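Local coordinates for protein flavodoxin (Streptococcus pneumoniae serotype 4, PDB 5LJL) that binds FMN and probably serves as a low-potential electron donor to a number of redox enzymes, at residues D35-C39 and T40-A44; M70-Y73 and E74-D78. All blocks are in the same frame, centred on the assembly; numbering follows the deposited sequence. Where two conformers were deposited one is given.

Contact 1 (35-44) and contact 2 (70-78) are both local, and they lie in series along one flavodoxin domain. Contact 1 is at the surface, where the edge strand 33-38 runs out into a loop. Contact 2 is partly buried and spans most of helix 67-77 and its C-terminal end. Their chemistry follows their place. Contact 1 is held by a beta turn and a threonine hydroxyl, contact 2 by regular i to i+4 helix bonds, with acidic groups on the outer side and Phe72 and Leu76 buried. Each has a bridging water. The two meet at Ala44, whose CA lies 3.4 Å from Phe72 CE1 and whose CB packs beside Asp75 CB.

Contact 1: residues D35-C39 and T40-A44; sequences DVDEC and TTVDA
Thr41 folds back on Glu38 just past the end of strand 33-38. Two donors of this one residue grip Glu38 O. Thr41 OG1 gives it a hydrogen bond of 2.8 Å and Thr41 N one of 2.9 Å, with an N-H...O angle of 157°. The hydroxyl comes in close to the carbonyl plane. The amide stands well above it, 45° out. OG1 lies between the backbone N and carbonyl carbon of its own residue (chi1 68°), which brings it to the acceptor its amide also uses. The bond from Thr41 N to Glu38 O closes a type I beta turn with Cys39 and Thr40 at its corners.

Asp37 packs beside this turn. Its CB lies 3.3 Å from Val42 CG1 and also faces the Thr41 hydroxyl. Its CG is 3.4 Å from the same Val42 methyl. At the tip, both carboxylate oxygens stay near that methyl, and OD1 also takes a long 3.3 Å hydrogen bond from water 1. The same water donates to Thr41 O at 2.8 Å, so it bridges strand end and turn. Further out, the side chains of Glu38 and Thr40 lie side by side and point the same way, with Glu38 CD 3.6 Å from Thr40 OG1.

Strand 33-38 is an edge of the parallel sheet and pairs with strand 4-9. Val42 touches Val8 of that strand, Val36 rests on helix 15-29, and Cys39 reaches Glu68 and Met69 of helix 67-77.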
ATOM      1  N   ASP A  35      -6.341  -2.099  10.073  1.00 14.01           N
ATOM      2  CA  ASP A  35      -5.361  -3.159  10.350  1.00 15.25           C
ATOM      3  C   ASP A  35      -4.073  -2.839   9.584  1.00 13.67           C
ATOM      4  O   ASP A  35      -4.172  -2.484   8.406  1.00 13.82           O
ATOM      5  CB  ASP A  35      -5.902  -4.490   9.849  1.00 14.26           C
ATOM      6  CG  ASP A  35      -7.188  -4.905  10.523  1.00 15.23           C
ATOM      7  OD1 ASP A  35      -7.397  -4.542  11.709  1.00 20.15           O
ATOM      8  OD2 ASP A  35      -8.000  -5.552   9.852  1.00 15.12           O
ATOM      9  N   VAL A  36      -2.898  -3.003  10.195  1.00 12.85           N
ATOM     10  CA  VAL A  36      -1.582  -2.764   9.572  1.00 15.08           C
ATOM     11  C   VAL A  36      -0.790  -4.048   9.837  1.00 15.52           C
ATOM     12  O   VAL A  36      -0.543  -4.419  11.002  1.00 15.44           O
ATOM     13  CB  VAL A  36      -0.832  -1.559  10.194  1.00 16.42           C
ATOM     14  CG1 VAL A  36       0.521  -1.281   9.534  1.00 17.56           C
ATOM     15  CG2 VAL A  36      -1.690  -0.294  10.162  1.00 16.81           C
ATOM     16  N   ASP A  37      -0.454  -4.762   8.780  1.00 15.18           N
ATOM     17  CA  ASP A  37       0.216  -6.062   8.939  1.00 15.84           C
ATOM     18  C   ASP A  37       1.331  -6.231   7.936  1.00 15.17           C
ATOM     19  O   ASP A  37       1.205  -5.824   6.788  1.00 12.93           O
ATOM     20  CB  ASP A  37      -0.791  -7.163   8.719  1.00 15.28           C
ATOM     21  CG  ASP A  37      -1.865  -7.196   9.769  1.00 19.67           C
ATOM     22  OD1 ASP A  37      -1.617  -7.715  10.884  1.00 19.81           O
ATOM     23  OD2 ASP A  37      -2.955  -6.687   9.519  1.00 15.82           O
ATOM     24  N   GLU A  38       2.426  -6.883   8.366  1.00 15.99           N
ATOM     25  CA  GLU A  38       3.461  -7.299   7.434  1.00 17.43           C
ATOM     26  C   GLU A  38       2.925  -8.386   6.579  1.00 14.90           C
ATOM     27  O   GLU A  38       2.058  -9.177   7.045  1.00 14.68           O
ATOM     28  CB  GLU A  38       4.716  -7.741   8.177  1.00 19.51           C
ATOM     29  CG  GLU A  38       5.921  -7.772   7.275  1.00 24.06           C
ATOM     30  CD  GLU A  38       7.116  -8.463   7.900  1.00 34.64           C
ATOM     31  OE1 GLU A  38       7.015  -8.911   9.086  1.00 41.63           O
ATOM     32  OE2 GLU A  38       8.149  -8.579   7.174  1.00 35.82           O
ATOM     33  N   CYS A  39       3.331  -8.375   5.306  1.00 13.54           N
ATOM     34  CA  CYS A  39       2.811  -9.301   4.330  1.00 15.49           C
ATOM     35  C   CYS A  39       2.989 -10.776   4.673  1.00 18.14           C
ATOM     36  O   CYS A  39       2.137 -11.557   4.251  1.00 20.18           O
ATOM     37  CB  CYS A  39       3.389  -9.002   2.947  1.00 15.40           C
ATOM     38  SG  CYS A  39       5.158  -9.281   2.763  1.00 17.09           S
ATOM     39  N   THR A  40       4.011 -11.125   5.472  1.00 20.33           N
ATOM     40  CA  THR A  40       4.182 -12.530   5.920  1.00 25.60           C
ATOM     41  C   THR A  40       3.149 -12.950   6.960  1.00 24.62           C
ATOM     42  O   THR A  40       3.171 -14.084   7.379  1.00 23.88           O
ATOM     43  CB  THR A  40       5.533 -12.851   6.631  1.00 28.40           C
ATOM     44  OG1 THR A  40       6.403 -11.729   6.585  1.00 41.63           O
ATOM     45  CG2 THR A  40       6.201 -14.054   5.995  1.00 37.66           C
ATOM     46  N   THR A  41       2.297 -12.052   7.447  1.00 19.43           N
ATOM     47  CA  THR A  41       1.414 -12.400   8.554  1.00 16.25           C
ATOM     48  C   THR A  41      -0.081 -12.373   8.187  1.00 15.54           C
ATOM     49  O   THR A  41      -0.922 -12.509   9.074  1.00 15.98           O
ATOM     50  CB  THR A  41       1.670 -11.511   9.790  1.00 16.55           C
ATOM     51  OG1 THR A  41       1.252 -10.140   9.498  1.00 14.92           O
ATOM     52  CG2 THR A  41       3.136 -11.562  10.245  1.00 18.26           C
ATOM     53  N   VAL A  42      -0.394 -12.084   6.911  1.00 15.58           N
ATOM     54  CA  VAL A  42      -1.788 -12.049   6.490  1.00 14.57           C
ATOM     55  C   VAL A  42      -1.936 -12.785   5.156  1.00 13.92           C
ATOM     56  O   VAL A  42      -0.937 -13.152   4.529  1.00 14.71           O
ATOM     57  CB  VAL A  42      -2.292 -10.588   6.344  1.00 15.73           C
ATOM     58  CG1 VAL A  42      -2.310  -9.891   7.671  1.00 16.48           C
ATOM     59  CG2 VAL A  42      -1.419  -9.840   5.354  1.00 15.39           C
ATOM     60  N   ASP A  43      -3.185 -12.966   4.734  1.00 14.33           N
ATOM     61  CA  ASP A  43      -3.494 -13.516   3.404  0.50 14.28           C
ATOM     62  C   ASP A  43      -4.027 -12.423   2.522  1.00 13.10           C
ATOM     63  O   ASP A  43      -4.782 -11.572   3.008  1.00 12.09           O
ATOM     64  CB  ASP A  43      -4.537 -14.621   3.529  0.50 15.49           C
ATOM     65  CG  ASP A  43      -3.977 -15.865   4.199  0.50 16.30           C
ATOM     66  OD1 ASP A  43      -2.980 -16.394   3.676  0.50 16.43           O
ATOM     67  OD2 ASP A  43      -4.528 -16.288   5.251  0.50 16.36           O
ATOM     68  N   ALA A  44      -3.654 -12.434   1.250  1.00 13.76           N
ATOM     69  CA  ALA A  44      -4.226 -11.419   0.307  1.00 13.07           C
ATOM     70  C   ALA A  44      -5.762 -11.430   0.380  1.00 12.41           C
ATOM     71  O   ALA A  44      -6.436 -10.371   0.320  1.00 12.34           O
ATOM     72  CB  ALA A  44      -3.722 -11.636  -1.120  1.00 14.71           C
TER
HETATM   73  O   HOH W   1      -1.808 -10.957  11.195  1.00 22.27           O
HETATM   74  O   HOH W   2       8.388 -10.992   9.371  1.00 40.79           O

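Contact 2: residues M70-Y73 and E74-D78; sequences MDFY and EDLAD
Phe72 O takes the shortest hydrogen bond here, from Leu76 N at 2.8 Å. The N-H points at the oxygen with an angle of 162°. The bonds from Glu74 N to Met70 O, from Asp75 N to Asp71 O and from Ala77 N to Tyr73 O repeat the same i to i+4 step of an alpha helix. Asp71 O has a second, weak donor in water 3. That water also gives a 3.0 Å hydrogen bond to Glu74 OE1, a bridge that is weak on the backbone side.

Helix 67-77 connects strands 52-56 and 85-92 in a beta-alpha-beta unit of the flavodoxin fold. Its outer side is acidic. Asp71 OD2 and Glu74 OE1 are 4.3 Å apart, a proximity of like charges that would probably raise the proton affinity of both groups somewhat. The Glu74 chain is extended beyond CG and lies back along the helix, with CG 3.3 Å from Met70 O. Asp75 leans the same way. Its CG is anti to the carbonyl carbon (chi1 -64°) and lies 3.3 Å from Asp71 O.

The inner side is apolar. Leu76 CD2 approaches Phe72 CE2 obliquely at 4.5 Å, a loose contact between two buried side chains. Leu76 also reaches Val109 and Phe110 of helix 101-113. Tyr73 and Ala77 touch Val109 from the more open flank.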
ATOM      1  N   MET A  70       6.253 -12.026  -3.116  1.00 16.54           N
ATOM      2  CA  MET A  70       5.941 -12.812  -4.321  1.00 17.65           C
ATOM      3  C   MET A  70       4.691 -13.675  -4.164  1.00 15.17           C
ATOM      4  O   MET A  70       3.813 -13.633  -5.001  1.00 14.85           O
ATOM      5  CB  MET A  70       7.151 -13.644  -4.766  1.00 22.76           C
ATOM      6  CG  MET A  70       8.101 -12.830  -5.649  1.00 25.51           C
ATOM      7  SD  MET A  70       9.457 -13.871  -6.384  1.00 35.73           S
ATOM      8  CE  MET A  70       8.538 -15.363  -6.693  1.00 35.90           C
ATOM      9  N   ASP A  71       4.573 -14.374  -3.067  1.00 15.59           N
ATOM     10  CA  ASP A  71       3.376 -15.165  -2.774  1.00 18.98           C
ATOM     11  C   ASP A  71       2.086 -14.340  -2.589  1.00 15.87           C
ATOM     12  O   ASP A  71       1.033 -14.689  -3.049  1.00 13.92           O
ATOM     13  CB  ASP A  71       3.601 -15.965  -1.488  1.00 25.39           C
ATOM     14  CG  ASP A  71       3.846 -17.375  -1.756  1.00 35.29           C
ATOM     15  OD1 ASP A  71       3.027 -18.168  -1.247  1.00 57.45           O
ATOM     16  OD2 ASP A  71       4.772 -17.710  -2.528  1.00 36.11           O
ATOM     17  N   PHE A  72       2.214 -13.202  -1.884  1.00 14.52           N
ATOM     18  CA  PHE A  72       1.114 -12.297  -1.635  1.00 12.20           C
ATOM     19  C   PHE A  72       0.600 -11.731  -3.000  1.00 11.73           C
ATOM     20  O   PHE A  72      -0.574 -11.635  -3.229  1.00 12.90           O
ATOM     21  CB  PHE A  72       1.602 -11.182  -0.689  1.00 12.13           C
ATOM     22  CG  PHE A  72       0.490 -10.269  -0.244  1.00 11.74           C
ATOM     23  CD1 PHE A  72      -0.290 -10.588   0.842  1.00 11.30           C
ATOM     24  CD2 PHE A  72       0.167  -9.133  -0.994  1.00 11.35           C
ATOM     25  CE1 PHE A  72      -1.336  -9.797   1.253  1.00 11.59           C
ATOM     26  CE2 PHE A  72      -0.898  -8.330  -0.615  1.00 11.70           C
ATOM     27  CZ  PHE A  72      -1.663  -8.664   0.506  1.00 10.96           C
ATOM     28  N   TYR A  73       1.538 -11.317  -3.857  1.00 11.33           N
ATOM     29  CA  TYR A  73       1.199 -10.811  -5.205  1.00 10.75           C
ATOM     30  C   TYR A  73       0.418 -11.888  -5.990  1.00 10.86           C
ATOM     31  O   TYR A  73      -0.549 -11.555  -6.667  1.00 10.53           O
ATOM     32  CB  TYR A  73       2.441 -10.357  -5.968  1.00 10.86           C
ATOM     33  CG  TYR A  73       2.279  -9.909  -7.416  1.00 11.36           C
ATOM     34  CD1 TYR A  73       2.245  -8.585  -7.739  1.00 11.31           C
ATOM     35  CD2 TYR A  73       2.259 -10.841  -8.465  1.00 11.49           C
ATOM     36  CE1 TYR A  73       2.074  -8.169  -9.043  1.00 11.77           C
ATOM     37  CE2 TYR A  73       2.110 -10.456  -9.782  1.00 12.08           C
ATOM     38  CZ  TYR A  73       2.011  -9.140 -10.084  1.00 11.65           C
ATOM     39  OH  TYR A  73       1.921  -8.824 -11.420  1.00 12.75           O
ATOM     40  N   GLU A  74       0.926 -13.128  -5.966  1.00 10.86           N
ATOM     41  CA  GLU A  74       0.261 -14.213  -6.690  1.00 12.54           C
ATOM     42  C   GLU A  74      -1.145 -14.416  -6.208  1.00 12.97           C
ATOM     43  O   GLU A  74      -2.080 -14.557  -7.038  1.00 12.52           O
ATOM     44  CB  GLU A  74       1.073 -15.551  -6.594  1.00 14.66           C
ATOM     45  CG  GLU A  74       2.406 -15.436  -7.342  1.00 15.82           C
ATOM     46  CD  GLU A  74       3.404 -16.573  -7.098  1.00 18.93           C
ATOM     47  OE1 GLU A  74       3.026 -17.546  -6.446  1.00 25.70           O
ATOM     48  OE2 GLU A  74       4.566 -16.482  -7.532  1.00 21.61           O
ATOM     49  N   ASP A  75      -1.289 -14.469  -4.880  1.00 12.43           N
ATOM     50  CA  ASP A  75      -2.598 -14.628  -4.311  1.00 13.72           C
ATOM     51  C   ASP A  75      -3.530 -13.463  -4.641  1.00 12.69           C
ATOM     52  O   ASP A  75      -4.720 -13.687  -5.013  1.00 11.74           O
ATOM     53  CB  ASP A  75      -2.551 -14.870  -2.789  1.00 15.20           C
ATOM     54  CG  ASP A  75      -1.855 -16.172  -2.385  1.00 19.03           C
ATOM     55  OD1 ASP A  75      -1.659 -17.057  -3.256  1.00 20.54           O
ATOM     56  OD2 ASP A  75      -1.436 -16.260  -1.189  1.00 21.45           O
ATOM     57  N   LEU A  76      -3.011 -12.233  -4.543  1.00 11.50           N
ATOM     58  CA  LEU A  76      -3.816 -11.068  -4.871  1.00 11.01           C
ATOM     59  C   LEU A  76      -4.274 -11.054  -6.369  1.00 11.38           C
ATOM     60  O   LEU A  76      -5.461 -10.752  -6.661  1.00 11.83           O
ATOM     61  CB  LEU A  76      -3.042  -9.792  -4.517  1.00 11.41           C
ATOM     62  CG  LEU A  76      -3.665  -8.472  -4.892  1.00 12.05           C
ATOM     63  CD1 LEU A  76      -5.004  -8.233  -4.212  1.00 13.28           C
ATOM     64  CD2 LEU A  76      -2.702  -7.325  -4.585  1.00 11.49           C
ATOM     65  N   ALA A  77      -3.356 -11.468  -7.271  1.00  9.61           N
ATOM     66  CA  ALA A  77      -3.653 -11.420  -8.719  1.00 10.48           C
ATOM     67  C   ALA A  77      -4.823 -12.391  -9.031  1.00 11.36           C
ATOM     68  O   ALA A  77      -5.503 -12.279 -10.044  1.00 11.91           O
ATOM     69  CB  ALA A  77      -2.416 -11.831  -9.512  1.00 10.64           C
ATOM     70  N   ASP A  78      -5.016 -13.367  -8.201  1.00 12.64           N
ATOM     71  CA  ASP A  78      -6.102 -14.336  -8.467  1.00 14.44           C
ATOM     72  C   ASP A  78      -7.416 -13.936  -7.853  1.00 16.18           C
ATOM     73  O   ASP A  78      -8.362 -14.711  -7.955  1.00 15.97           O
ATOM     74  CB  ASP A  78      -5.715 -15.737  -7.937  1.00 15.35           C
ATOM     75  CG  ASP A  78      -6.495 -16.886  -8.622  1.00 19.13           C
ATOM     76  OD1 ASP A  78      -6.931 -16.802  -9.812  1.00 18.97           O
ATOM     77  OD2 ASP A  78      -6.621 -17.902  -7.916  1.00 21.52           O
TER
HETATM   78  O   HOH W   3       1.699 -18.012  -3.807  1.00 42.93           O